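Local coordinates for protein pilus tip adhesin Cpa (Streptococcus pyogenes, PDB 4C0Z) that forms part of the pilus tip and uses reactive thioester bonds to attach covalently to host cell-surface targets, mediating adhesion, at residues Pro8-Asp16 / Ser66-Tyr74. Residues are numbered along the deposited sequence; the frame is centred on the assembly and turned at random.
Sequences PNKQSSVQD and SDSVRSQWY
The indole of Trp73 carries the backbone of Ser12 on one face: Ser12 CA stands 3.5 Å from the centroid of the six-membered ring and only 6° off its normal, a CH-pi contact. Ser12 CB lies over the same face, 3.5 Å from Trp73 CE3, and on the opposite face the backbone carbon of Ser71 approaches near the rim. At the edge, close to the ring plane, sits Lys10 O, 3.6 Å from Trp73 CZ3. Val14 approaches obliquely, its CG2 branch 3.9 Å from Trp73 CD1. With OG anti to the backbone N (chi1 -178°), Ser12 accepts from Val14 N in an ST turn, and its hydroxyl also bonds to Tyr17 O. Two residues before Ser12, the side chain of Lys10, extended beyond CG, passes Ser71, CD lying 3.6 Å from Ser71 OG. Its NZ donates to Ser66 O at 2.9 Å, tilted 18° from the carbonyl plane, and to a water that in turn reaches Ser68 O and Arg70 O; Tyr20 OH is a further partner. Segment 8-16 runs as an irregular N-terminal lead-in to strand 19-23 across the surface of the barrel in this thioester-bearing domain, touching strand 72-78 at Trp73 and the loop before it. Strand 72-78 closes the antiparallel barrel against strand 19-23 through backbone bonds of Gln72 to Gly21 and Tyr74 to Trp19. The contact divides its chemistry: a CH-pi contact on the face of Trp73, and at Lys10 an ammonium bonded to one carbonyl oxygen, the hydroxyl of Tyr20 and a water, a setting that would probably favour its protonated form.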
loop_
_atom_site.group_PDB
_atom_site.type_symbol
_atom_site.label_atom_id
_atom_site.label_comp_id
_atom_site.label_asym_id
_atom_site.label_seq_id
_atom_site.Cartn_x
_atom_site.Cartn_y
_atom_site.Cartn_z
ATOM N N PRO I 8 -14.384 1.877 21.587
ATOM C CA PRO I 8 -15.148 0.690 21.150
ATOM C C PRO I 8 -14.955 -0.530 22.059
ATOM O O PRO I 8 -13.884 -0.714 22.643
ATOM C CB PRO I 8 -14.606 0.408 19.733
ATOM C CG PRO I 8 -13.808 1.586 19.343
ATOM C CD PRO I 8 -13.350 2.247 20.592
ATOM N N ASN I 9 -16.008 -1.342 22.193
ATOM C CA ASN I 9 -15.993 -2.575 22.988
ATOM C C ASN I 9 -16.506 -3.717 22.112
ATOM O O ASN I 9 -17.713 -3.960 22.028
ATOM C CB ASN I 9 -16.807 -2.432 24.285
ATOM C CG ASN I 9 -16.622 -3.577 25.265
ATOM O OD1 ASN I 9 -16.131 -4.669 24.929
ATOM N ND2 ASN I 9 -17.027 -3.356 26.506
ATOM N N LYS I 10 -15.577 -4.372 21.411
ATOM C CA LYS I 10 -15.903 -5.473 20.513
ATOM C C LYS I 10 -15.164 -6.733 20.931
ATOM O O LYS I 10 -13.955 -6.704 21.109
ATOM C CB LYS I 10 -15.687 -5.098 19.029
ATOM C CG LYS I 10 -16.690 -4.043 18.558
ATOM C CD LYS I 10 -16.487 -3.593 17.122
ATOM C CE LYS I 10 -17.187 -2.263 16.905
ATOM N NZ LYS I 10 -17.076 -1.744 15.498
ATOM N N GLN I 11 -15.918 -7.810 21.181
ATOM C CA GLN I 11 -15.389 -9.113 21.587
ATOM C C GLN I 11 -15.071 -9.956 20.337
ATOM O O GLN I 11 -15.912 -10.056 19.439
ATOM C CB GLN I 11 -16.416 -9.827 22.476
ATOM C CG GLN I 11 -15.877 -11.105 23.119
ATOM C CD GLN I 11 -16.866 -11.836 24.018
ATOM O OE1 GLN I 11 -16.542 -12.830 24.676
ATOM N NE2 GLN I 11 -18.098 -11.388 24.091
ATOM N N SER I 12 -13.883 -10.558 20.291
ATOM C CA SER I 12 -13.458 -11.380 19.152
ATOM C C SER I 12 -14.255 -12.678 19.012
ATOM O O SER I 12 -14.697 -13.247 19.979
ATOM C CB SER I 12 -11.964 -11.690 19.222
ATOM O OG SER I 12 -11.563 -12.438 18.088
ATOM N N SER I 13 -14.441 -13.101 17.753
ATOM C CA SER I 13 -15.108 -14.345 17.360
ATOM C C SER I 13 -14.017 -15.312 16.873
ATOM O O SER I 13 -14.319 -16.441 16.498
ATOM C CB SER I 13 -16.131 -14.065 16.255
ATOM O OG SER I 13 -15.562 -13.336 15.177
ATOM N N VAL I 14 -12.746 -14.866 16.876
ATOM C CA VAL I 14 -11.610 -15.679 16.436
ATOM C C VAL I 14 -10.720 -16.148 17.614
ATOM O O VAL I 14 -10.122 -15.328 18.318
ATOM C CB VAL I 14 -10.779 -14.964 15.335
ATOM C CG1 VAL I 14 -9.659 -15.867 14.830
ATOM C CG2 VAL I 14 -11.656 -14.522 14.163
ATOM N N GLN I 15 -10.598 -17.481 17.778
ATOM C CA GLN I 15 -9.725 -18.115 18.758
ATOM C C GLN I 15 -8.262 -17.686 18.532
ATOM O O GLN I 15 -7.786 -17.722 17.401
ATOM C CB GLN I 15 -9.872 -19.643 18.674
ATOM C CG GLN I 15 -9.055 -20.453 19.696
ATOM C CD GLN I 15 -9.413 -20.195 21.143
ATOM O OE1 GLN I 15 -8.531 -20.103 21.999
ATOM N NE2 GLN I 15 -10.700 -20.064 21.455
ATOM N N ASP I 16 -7.574 -17.255 19.624
ATOM C CA ASP I 16 -6.179 -16.759 19.667
ATOM C C ASP I 16 -5.982 -15.342 19.089
ATOM O O ASP I 16 -4.858 -14.855 19.081
ATOM C CB ASP I 16 -5.166 -17.742 19.027
ATOM C CG ASP I 16 -5.130 -19.140 19.617
ATOM O OD1 ASP I 16 -5.456 -19.293 20.819
ATOM O OD2 ASP I 16 -4.718 -20.071 18.899
ATOM N N SER I 66 -13.807 2.281 12.567
ATOM C CA SER I 66 -14.525 1.834 13.765
ATOM C C SER I 66 -16.035 1.717 13.598
ATOM O O SER I 66 -16.637 0.897 14.281
ATOM C CB SER I 66 -14.190 2.703 14.976
ATOM O OG SER I 66 -14.334 4.073 14.654
ATOM N N ASP I 67 -16.643 2.490 12.685
ATOM C CA ASP I 67 -18.100 2.421 12.477
ATOM C C ASP I 67 -18.516 1.428 11.361
ATOM O O ASP I 67 -19.665 1.435 10.920
ATOM C CB ASP I 67 -18.672 3.827 12.235
ATOM C CG ASP I 67 -18.399 4.409 10.855
ATOM O OD1 ASP I 67 -17.339 4.062 10.245
ATOM O OD2 ASP I 67 -19.202 5.251 10.403
ATOM N N SER I 68 -17.572 0.606 10.887
ATOM C CA SER I 68 -17.855 -0.410 9.864
ATOM C C SER I 68 -18.496 -1.611 10.555
ATOM O O SER I 68 -18.241 -1.841 11.730
ATOM C CB SER I 68 -16.564 -0.834 9.154
ATOM O OG SER I 68 -16.753 -1.932 8.276
ATOM N N VAL I 69 -19.330 -2.372 9.833
ATOM C CA VAL I 69 -19.938 -3.614 10.335
ATOM C C VAL I 69 -18.839 -4.714 10.381
ATOM O O VAL I 69 -18.998 -5.690 11.085
ATOM C CB VAL I 69 -21.166 -4.069 9.498
ATOM C CG1 VAL I 69 -22.333 -3.096 9.648
ATOM C CG2 VAL I 69 -20.805 -4.252 8.009
ATOM N N ARG I 70 -17.738 -4.525 9.632
ATOM C CA ARG I 70 -16.582 -5.430 9.590
ATOM C C ARG I 70 -15.590 -5.058 10.668
ATOM O O ARG I 70 -15.304 -3.885 10.884
ATOM C CB ARG I 70 -15.883 -5.392 8.220
ATOM C CG ARG I 70 -16.795 -5.760 7.025
ATOM C CD ARG I 70 -16.010 -5.860 5.724
ATOM N NE ARG I 70 -15.210 -7.096 5.671
ATOM C CZ ARG I 70 -14.150 -7.290 4.888
ATOM N NH1 ARG I 70 -13.735 -6.330 4.066
ATOM N NH2 ARG I 70 -13.494 -8.444 4.924
ATOM N N SER I 71 -15.048 -6.064 11.324
ATOM C CA SER I 71 -14.047 -5.940 12.380
ATOM C C SER I 71 -12.861 -6.838 12.079
ATOM O O SER I 71 -13.035 -7.966 11.582
ATOM C CB SER I 71 -14.643 -6.322 13.728
ATOM O OG SER I 71 -15.613 -5.378 14.149
ATOM N N GLN I 72 -11.639 -6.333 12.355
ATOM C CA GLN I 72 -10.437 -7.141 12.170
ATOM C C GLN I 72 -9.866 -7.512 13.500
ATOM O O GLN I 72 -9.792 -6.672 14.416
ATOM C CB GLN I 72 -9.392 -6.495 11.266
ATOM C CG GLN I 72 -9.759 -6.575 9.800
ATOM C CD GLN I 72 -10.701 -5.458 9.452
ATOM O OE1 GLN I 72 -10.479 -4.291 9.823
ATOM N NE2 GLN I 72 -11.831 -5.802 8.853
ATOM N N TRP I 73 -9.494 -8.799 13.622
ATOM C CA TRP I 73 -8.982 -9.383 14.868
ATOM C C TRP I 73 -7.524 -9.670 14.797
ATOM O O TRP I 73 -7.017 -10.071 13.748
ATOM C CB TRP I 73 -9.802 -10.597 15.282
ATOM C CG TRP I 73 -11.277 -10.311 15.277
ATOM C CD1 TRP I 73 -12.176 -10.668 14.312
ATOM C CD2 TRP I 73 -11.984 -9.448 16.181
ATOM N NE1 TRP I 73 -13.414 -10.154 14.604
ATOM C CE2 TRP I 73 -13.325 -9.394 15.746
ATOM C CE3 TRP I 73 -11.615 -8.721 17.332
ATOM C CZ2 TRP I 73 -14.309 -8.678 16.444
ATOM C CZ3 TRP I 73 -12.591 -8.014 18.015
ATOM C CH2 TRP I 73 -13.916 -7.984 17.562
ATOM N N TYR I 74 -6.823 -9.408 15.925
ATOM C CA TYR I 74 -5.364 -9.491 16.021
ATOM C C TYR I 74 -4.852 -10.305 17.201
ATOM O O TYR I 74 -5.491 -10.337 18.256
ATOM C CB TYR I 74 -4.756 -8.070 16.077
ATOM C CG TYR I 74 -4.941 -7.289 14.793
ATOM C CD1 TYR I 74 -6.132 -6.608 14.526
ATOM C CD2 TYR I 74 -3.926 -7.220 13.845
ATOM C CE1 TYR I 74 -6.327 -5.938 13.314
ATOM C CE2 TYR I 74 -4.104 -6.536 12.643
ATOM C CZ TYR I 74 -5.302 -5.898 12.380
ATOM O OH TYR I 74 -5.472 -5.224 11.193
HETATM O O HOH W 1 -15.898 -2.287 12.983
#